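Local coordinates for protein Non-reducing end alpha-L-arabinofuranosidase BoGH43B (PDB 5JOZ) that removes terminal non-reducing alpha-L-arabinofuranose residues from xyloglucan branches in the periplasm of Bacteroides ovatus, as a family 43 glycoside hydrolase, at residues V125-L139 against E176-I189. Numbering follows the deposited sequence.
Sequences VDPSIEFIDGKMYFL and EGPHFYKIGDYYYI
Leu139 and Phe180 interdigitate where two neighbouring blades of the five-bladed GH43 beta-propeller pack face to face, a worked example of how such blades are joined by side chains. The innermost strands, 128-132 and 176-183, run almost parallel, yet no backbone hydrogen bond links them. Leu139 pushes its CD2, 3.7 Å from Pro178 CB, into a hollow floored by the backbone of His179 and walled by Pro178, Phe180 and Ile189. Further along, toward the hairpin turns, the roles reverse: Phe180, its ring swung away from the backbone N (chi1 -166°), drives its CE2 corner against one face of Tyr137, 3.7 Å from Tyr137 CG, the rings inclined at 49°. Ile132 packs beside this pair, its CD1 wedged between Phe180 CE2 and Lys182 CB. Beside the turns the aliphatic part of Lys182 lies over the Tyr187 ring, whose OH makes a weak hydrogen bond to Asp133 OD2.

Polar groups gather along the inner strands. Ser128 OG meets His179 ND1 at the imidazole edge, 2.8 Å away, and a water bridges Asp126 O and Pro178 O. Glu130 turns its carboxylate to Arg81 of the preceding blade. At the start of both strands Gly177 N donates to Asp126 OD2 (2.8 Å), tilted 25° from the carboxylate plane on its anti side. The same oxygen stands 2.8 Å from Glu176 OE2, the two carboxylate planes nearly parallel but offset. With an alanine here in place of the aspartate, Gly177 N would probably lose this acceptor and Glu176 a neighbour that limits its rotation. Glu176 is the inferred proton donor and Asp126 its inferred modulator, with the presumed base Asp16 close by; the hydrophobic seam thus ends in an acid pair whose proximity is consistent with tuning and orienting the donor.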
loop_
_atom_site.group_PDB
_atom_site.type_symbol
_atom_site.label_atom_id
_atom_site.label_comp_id
_atom_site.label_asym_id
_atom_site.label_seq_id
_atom_site.Cartn_x
_atom_site.Cartn_y
_atom_site.Cartn_z
ATOM N N VAL A 125 12.353 2.772 12.636
ATOM C CA VAL A 125 11.261 2.185 11.865
ATOM C C VAL A 125 10.065 1.997 12.794
ATOM O O VAL A 125 10.237 1.864 14.010
ATOM C CB VAL A 125 11.705 0.850 11.199
ATOM C CG1 VAL A 125 11.768 -0.309 12.199
ATOM C CG2 VAL A 125 10.810 0.509 10.013
ATOM N N ASP A 126 8.864 2.010 12.227
ATOM C CA ASP A 126 7.637 1.712 12.959
ATOM C C ASP A 126 7.407 2.589 14.193
ATOM O O ASP A 126 7.102 2.085 15.271
ATOM C CB ASP A 126 7.618 0.220 13.348
ATOM C CG ASP A 126 7.662 -0.704 12.141
ATOM O OD1 ASP A 126 7.550 -0.206 11.002
ATOM O OD2 ASP A 126 7.793 -1.933 12.341
ATOM N N PRO A 127 7.543 3.913 14.039
ATOM C CA PRO A 127 7.224 4.770 15.175
ATOM C C PRO A 127 5.734 4.713 15.451
ATOM O O PRO A 127 4.946 4.741 14.516
ATOM C CB PRO A 127 7.614 6.165 14.676
ATOM C CG PRO A 127 7.428 6.086 13.192
ATOM C CD PRO A 127 7.851 4.693 12.828
ATOM N N SER A 128 5.352 4.618 16.717
ATOM C CA SER A 128 3.943 4.639 17.081
ATOM C C SER A 128 3.691 5.714 18.099
ATOM O O SER A 128 4.581 6.045 18.872
ATOM C CB SER A 128 3.518 3.292 17.642
ATOM O OG SER A 128 2.116 3.260 17.833
ATOM N N ILE A 129 2.469 6.247 18.100
ATOM C CA ILE A 129 2.061 7.232 19.100
ATOM C C ILE A 129 0.781 6.788 19.778
ATOM O O ILE A 129 0.012 6.027 19.209
ATOM C CB ILE A 129 1.889 8.664 18.521
ATOM C CG1 ILE A 129 1.070 8.670 17.223
ATOM C CG2 ILE A 129 3.247 9.311 18.256
ATOM C CD1 ILE A 129 0.630 10.053 16.787
ATOM N N GLU A 130 0.590 7.247 21.011
ATOM C CA GLU A 130 -0.659 7.066 21.717
ATOM C C GLU A 130 -0.890 8.232 22.676
ATOM O O GLU A 130 0.054 8.740 23.283
ATOM C CB GLU A 130 -0.642 5.751 22.492
ATOM C CG GLU A 130 -1.989 5.374 23.102
ATOM C CD GLU A 130 -3.038 4.972 22.071
ATOM O OE1 GLU A 130 -4.237 5.051 22.416
ATOM O OE2 GLU A 130 -2.677 4.565 20.937
ATOM N N PHE A 131 -2.157 8.614 22.822
ATOM C CA PHE A 131 -2.568 9.672 23.725
ATOM C C PHE A 131 -3.191 9.115 24.992
ATOM O O PHE A 131 -4.295 8.576 24.947
ATOM C CB PHE A 131 -3.551 10.584 23.019
ATOM C CG PHE A 131 -2.922 11.389 21.930
ATOM C CD1 PHE A 131 -2.256 12.574 22.225
ATOM C CD2 PHE A 131 -2.958 10.951 20.607
ATOM C CE1 PHE A 131 -1.663 13.325 21.218
ATOM C CE2 PHE A 131 -2.366 11.702 19.596
ATOM C CZ PHE A 131 -1.716 12.889 19.902
ATOM N N ILE A 132 -2.476 9.244 26.111
ATOM C CA ILE A 132 -2.915 8.729 27.414
ATOM C C ILE A 132 -2.572 9.741 28.510
ATOM O O ILE A 132 -1.446 10.214 28.557
ATOM C CB ILE A 132 -2.196 7.400 27.790
ATOM C CG1 ILE A 132 -2.394 6.304 26.728
ATOM C CG2 ILE A 132 -2.682 6.891 29.146
ATOM C CD1 ILE A 132 -1.345 5.202 26.766
ATOM N N ASP A 133 -3.517 10.023 29.408
ATOM C CA ASP A 133 -3.280 10.864 30.605
ATOM C C ASP A 133 -2.792 12.270 30.209
ATOM O O ASP A 133 -1.902 12.831 30.849
ATOM C CB ASP A 133 -2.287 10.181 31.599
ATOM C CG ASP A 133 -2.918 9.014 32.400
ATOM O OD1 ASP A 133 -4.076 9.147 32.864
ATOM O OD2 ASP A 133 -2.238 7.972 32.601
ATOM N N GLY A 134 -3.371 12.823 29.142
ATOM C CA GLY A 134 -2.929 14.106 28.577
ATOM C C GLY A 134 -1.495 14.186 28.052
ATOM O O GLY A 134 -0.937 15.278 27.947
ATOM N N LYS A 135 -0.904 13.041 27.713
ATOM C CA LYS A 135 0.458 12.964 27.177
ATOM C C LYS A 135 0.440 12.241 25.844
ATOM O O LYS A 135 -0.389 11.350 25.615
ATOM C CB LYS A 135 1.379 12.187 28.111
ATOM C CG LYS A 135 1.474 12.750 29.515
ATOM C CD LYS A 135 2.505 11.993 30.335
ATOM C CE LYS A 135 2.662 12.592 31.723
ATOM N NZ LYS A 135 4.008 12.275 32.267
ATOM N N MET A 136 1.377 12.615 24.981
ATOM C CA MET A 136 1.554 11.988 23.680
ATOM C C MET A 136 2.794 11.100 23.740
ATOM O O MET A 136 3.925 11.594 23.626
ATOM C CB MET A 136 1.697 13.066 22.608
ATOM C CG MET A 136 1.977 12.566 21.203
ATOM S SD MET A 136 2.012 13.977 20.085
ATOM C CE MET A 136 2.905 13.323 18.680
ATOM N N TYR A 137 2.568 9.791 23.918
ATOM C CA TYR A 137 3.651 8.805 23.989
ATOM C C TYR A 137 4.178 8.456 22.600
ATOM O O TYR A 137 3.411 8.383 21.649
ATOM C CB TYR A 137 3.197 7.523 24.708
ATOM C CG TYR A 137 3.077 7.688 26.194
ATOM C CD1 TYR A 137 4.160 7.428 27.026
ATOM C CD2 TYR A 137 1.879 8.097 26.777
ATOM C CE1 TYR A 137 4.059 7.593 28.398
ATOM C CE2 TYR A 137 1.767 8.250 28.154
ATOM C CZ TYR A 137 2.864 8.003 28.951
ATOM O OH TYR A 137 2.774 8.147 30.307
ATOM N N PHE A 138 5.488 8.244 22.511
ATOM C CA PHE A 138 6.175 7.829 21.284
ATOM C C PHE A 138 6.838 6.519 21.650
ATOM O O PHE A 138 7.635 6.485 22.578
ATOM C CB PHE A 138 7.227 8.869 20.855
ATOM C CG PHE A 138 8.089 8.455 19.670
ATOM C CD1 PHE A 138 9.187 7.598 19.835
ATOM C CD2 PHE A 138 7.836 8.965 18.394
ATOM C CE1 PHE A 138 9.986 7.232 18.756
ATOM C CE2 PHE A 138 8.635 8.602 17.304
ATOM C CZ PHE A 138 9.713 7.733 17.483
ATOM N N LEU A 139 6.487 5.454 20.931
ATOM C CA LEU A 139 7.081 4.152 21.107
ATOM C C LEU A 139 7.692 3.745 19.762
ATOM O O LEU A 139 7.053 3.895 18.716
ATOM C CB LEU A 139 6.005 3.179 21.581
ATOM C CG LEU A 139 6.364 1.704 21.786
ATOM C CD1 LEU A 139 7.350 1.515 22.925
ATOM C CD2 LEU A 139 5.105 0.894 22.041
ATOM N N GLU A 176 9.244 -5.620 15.589
ATOM C CA GLU A 176 8.708 -4.554 14.767
ATOM C C GLU A 176 7.342 -4.146 15.305
ATOM O O GLU A 176 6.802 -4.766 16.212
ATOM C CB GLU A 176 8.573 -5.033 13.308
ATOM C CG GLU A 176 9.827 -4.894 12.452
ATOM C CD GLU A 176 9.509 -4.675 10.980
ATOM O OE1 GLU A 176 9.468 -5.665 10.216
ATOM O OE2 GLU A 176 9.282 -3.507 10.589
ATOM N N GLY A 177 6.822 -3.067 14.738
ATOM C CA GLY A 177 5.437 -2.656 14.894
ATOM C C GLY A 177 4.842 -2.520 16.281
ATOM O O GLY A 177 3.693 -2.929 16.481
ATOM N N PRO A 178 5.591 -1.919 17.238
ATOM C CA PRO A 178 5.057 -1.824 18.595
ATOM C C PRO A 178 3.996 -0.747 18.722
ATOM O O PRO A 178 4.175 0.354 18.197
ATOM C CB PRO A 178 6.285 -1.453 19.423
ATOM C CG PRO A 178 7.112 -0.651 18.487
ATOM C CD PRO A 178 6.941 -1.329 17.158
ATOM N N HIS A 179 2.895 -1.071 19.392
ATOM C CA HIS A 179 1.888 -0.080 19.763
ATOM C C HIS A 179 1.710 -0.094 21.265
ATOM O O HIS A 179 1.869 -1.132 21.903
ATOM C CB HIS A 179 0.546 -0.355 19.088
ATOM C CG HIS A 179 0.613 -0.283 17.602
ATOM N ND1 HIS A 179 1.023 0.848 16.928
ATOM C CD2 HIS A 179 0.356 -1.215 16.658
ATOM C CE1 HIS A 179 0.989 0.612 15.627
ATOM N NE2 HIS A 179 0.591 -0.633 15.438
ATOM N N PHE A 180 1.330 1.067 21.787
ATOM C CA PHE A 180 1.213 1.323 23.196
ATOM C C PHE A 180 -0.268 1.540 23.511
ATOM O O PHE A 180 -0.910 2.370 22.877
ATOM C CB PHE A 180 2.039 2.581 23.518
ATOM C CG PHE A 180 2.288 2.795 24.982
ATOM C CD1 PHE A 180 2.919 1.824 25.738
ATOM C CD2 PHE A 180 1.903 3.979 25.600
ATOM C CE1 PHE A 180 3.151 2.019 27.088
ATOM C CE2 PHE A 180 2.132 4.182 26.947
ATOM C CZ PHE A 180 2.757 3.195 27.693
ATOM N N TYR A 181 -0.814 0.783 24.464
ATOM C CA TYR A 181 -2.206 0.967 24.898
ATOM C C TYR A 181 -2.312 0.983 26.418
ATOM O O TYR A 181 -1.594 0.257 27.104
ATOM C CB TYR A 181 -3.119 -0.137 24.353
ATOM C CG TYR A 181 -2.979 -0.417 22.877
ATOM C CD1 TYR A 181 -3.379 0.516 21.932
ATOM C CD2 TYR A 181 -2.440 -1.618 22.429
ATOM C CE1 TYR A 181 -3.251 0.262 20.575
ATOM C CE2 TYR A 181 -2.311 -1.889 21.080
ATOM C CZ TYR A 181 -2.719 -0.946 20.152
ATOM O OH TYR A 181 -2.595 -1.226 18.813
ATOM N N LYS A 182 -3.203 1.822 26.938
ATOM C CA LYS A 182 -3.527 1.818 28.359
ATOM C C LYS A 182 -4.908 1.239 28.428
ATOM O O LYS A 182 -5.871 1.923 28.097
ATOM C CB LYS A 182 -3.489 3.232 28.949
ATOM C CG LYS A 182 -4.053 3.379 30.362
ATOM C CD LYS A 182 -3.385 2.449 31.368
ATOM C CE LYS A 182 -3.805 2.761 32.797
ATOM N NZ LYS A 182 -3.492 4.168 33.182
ATOM N N ILE A 183 -4.998 -0.022 28.839
ATOM C CA ILE A 183 -6.272 -0.734 28.906
ATOM C C ILE A 183 -6.432 -1.262 30.325
ATOM O O ILE A 183 -5.606 -2.073 30.780
ATOM C CB ILE A 183 -6.313 -1.939 27.939
ATOM C CG1 ILE A 183 -6.050 -1.499 26.493
ATOM C CG2 ILE A 183 -7.643 -2.676 28.061
ATOM C CD1 ILE A 183 -5.605 -2.626 25.580
ATOM N N GLY A 184 -7.494 -0.829 31.007
ATOM C CA GLY A 184 -7.737 -1.241 32.382
ATOM C C GLY A 184 -6.554 -0.882 33.264
ATOM O O GLY A 184 -6.028 0.219 33.155
ATOM N N ASP A 185 -6.104 -1.830 34.086
ATOM C CA ASP A 185 -5.014 -1.591 35.052
ATOM C C ASP A 185 -3.624 -1.435 34.426
ATOM O O ASP A 185 -2.734 -0.900 35.085
ATOM C CB ASP A 185 -4.906 -2.738 36.086
ATOM C CG ASP A 185 -6.169 -2.931 36.938
ATOM O OD1 ASP A 185 -7.048 -2.039 36.960
ATOM O OD2 ASP A 185 -6.277 -4.010 37.586
ATOM N N TYR A 186 -3.425 -1.916 33.190
ATOM C CA TYR A 186 -2.077 -2.076 32.625
ATOM C C TYR A 186 -1.781 -1.268 31.363
ATOM O O TYR A 186 -2.680 -0.916 30.607
ATOM C CB TYR A 186 -1.824 -3.548 32.318
ATOM C CG TYR A 186 -2.111 -4.475 33.466
ATOM C CD1 TYR A 186 -1.146 -4.728 34.461
ATOM C CD2 TYR A 186 -3.346 -5.122 33.559
ATOM C CE1 TYR A 186 -1.418 -5.594 35.524
ATOM C CE2 TYR A 186 -3.625 -5.988 34.607
ATOM C CZ TYR A 186 -2.670 -6.223 35.588
ATOM O OH TYR A 186 -2.992 -7.088 36.607
ATOM N N TYR A 187 -0.502 -0.965 31.166
ATOM C CA TYR A 187 0.008 -0.434 29.904
ATOM C C TYR A 187 0.495 -1.633 29.108
ATOM O O TYR A 187 1.204 -2.471 29.656
ATOM C CB TYR A 187 1.167 0.536 30.134
ATOM C CG TYR A 187 0.753 1.793 30.843
ATOM C CD1 TYR A 187 0.752 1.867 32.237
ATOM C CD2 TYR A 187 0.339 2.906 30.126
ATOM C CE1 TYR A 187 0.359 3.027 32.891
ATOM C CE2 TYR A 187 -0.049 4.068 30.765
ATOM C CZ TYR A 187 -0.034 4.122 32.148
ATOM O OH TYR A 187 -0.438 5.267 32.768
ATOM N N TYR A 188 0.103 -1.713 27.832
ATOM C CA TYR A 188 0.428 -2.844 26.973
ATOM C C TYR A 188 1.269 -2.395 25.807
ATOM O O TYR A 188 0.987 -1.366 25.198
ATOM C CB TYR A 188 -0.836 -3.478 26.389
ATOM C CG TYR A 188 -1.700 -4.226 27.363
ATOM C CD1 TYR A 188 -2.636 -3.558 28.140
ATOM C CD2 TYR A 188 -1.623 -5.609 27.475
ATOM C CE1 TYR A 188 -3.456 -4.243 29.016
ATOM C CE2 TYR A 188 -2.438 -6.301 28.349
ATOM C CZ TYR A 188 -3.350 -5.611 29.118
ATOM O OH TYR A 188 -4.153 -6.278 29.998
ATOM N N ILE A 189 2.282 -3.193 25.491
ATOM C CA ILE A 189 3.073 -3.062 24.280
ATOM C C ILE A 189 2.780 -4.308 23.454
ATOM O O ILE A 189 3.144 -5.416 23.846
ATOM C CB ILE A 189 4.587 -2.955 24.575
ATOM C CG1 ILE A 189 4.887 -1.608 25.234
ATOM C CG2 ILE A 189 5.408 -3.104 23.288
ATOM C CD1 ILE A 189 6.302 -1.471 25.764
HETATM O O HOH W 1 4.820 0.544 15.423
HETATM O O HOH W 2 -4.675 3.421 24.949
#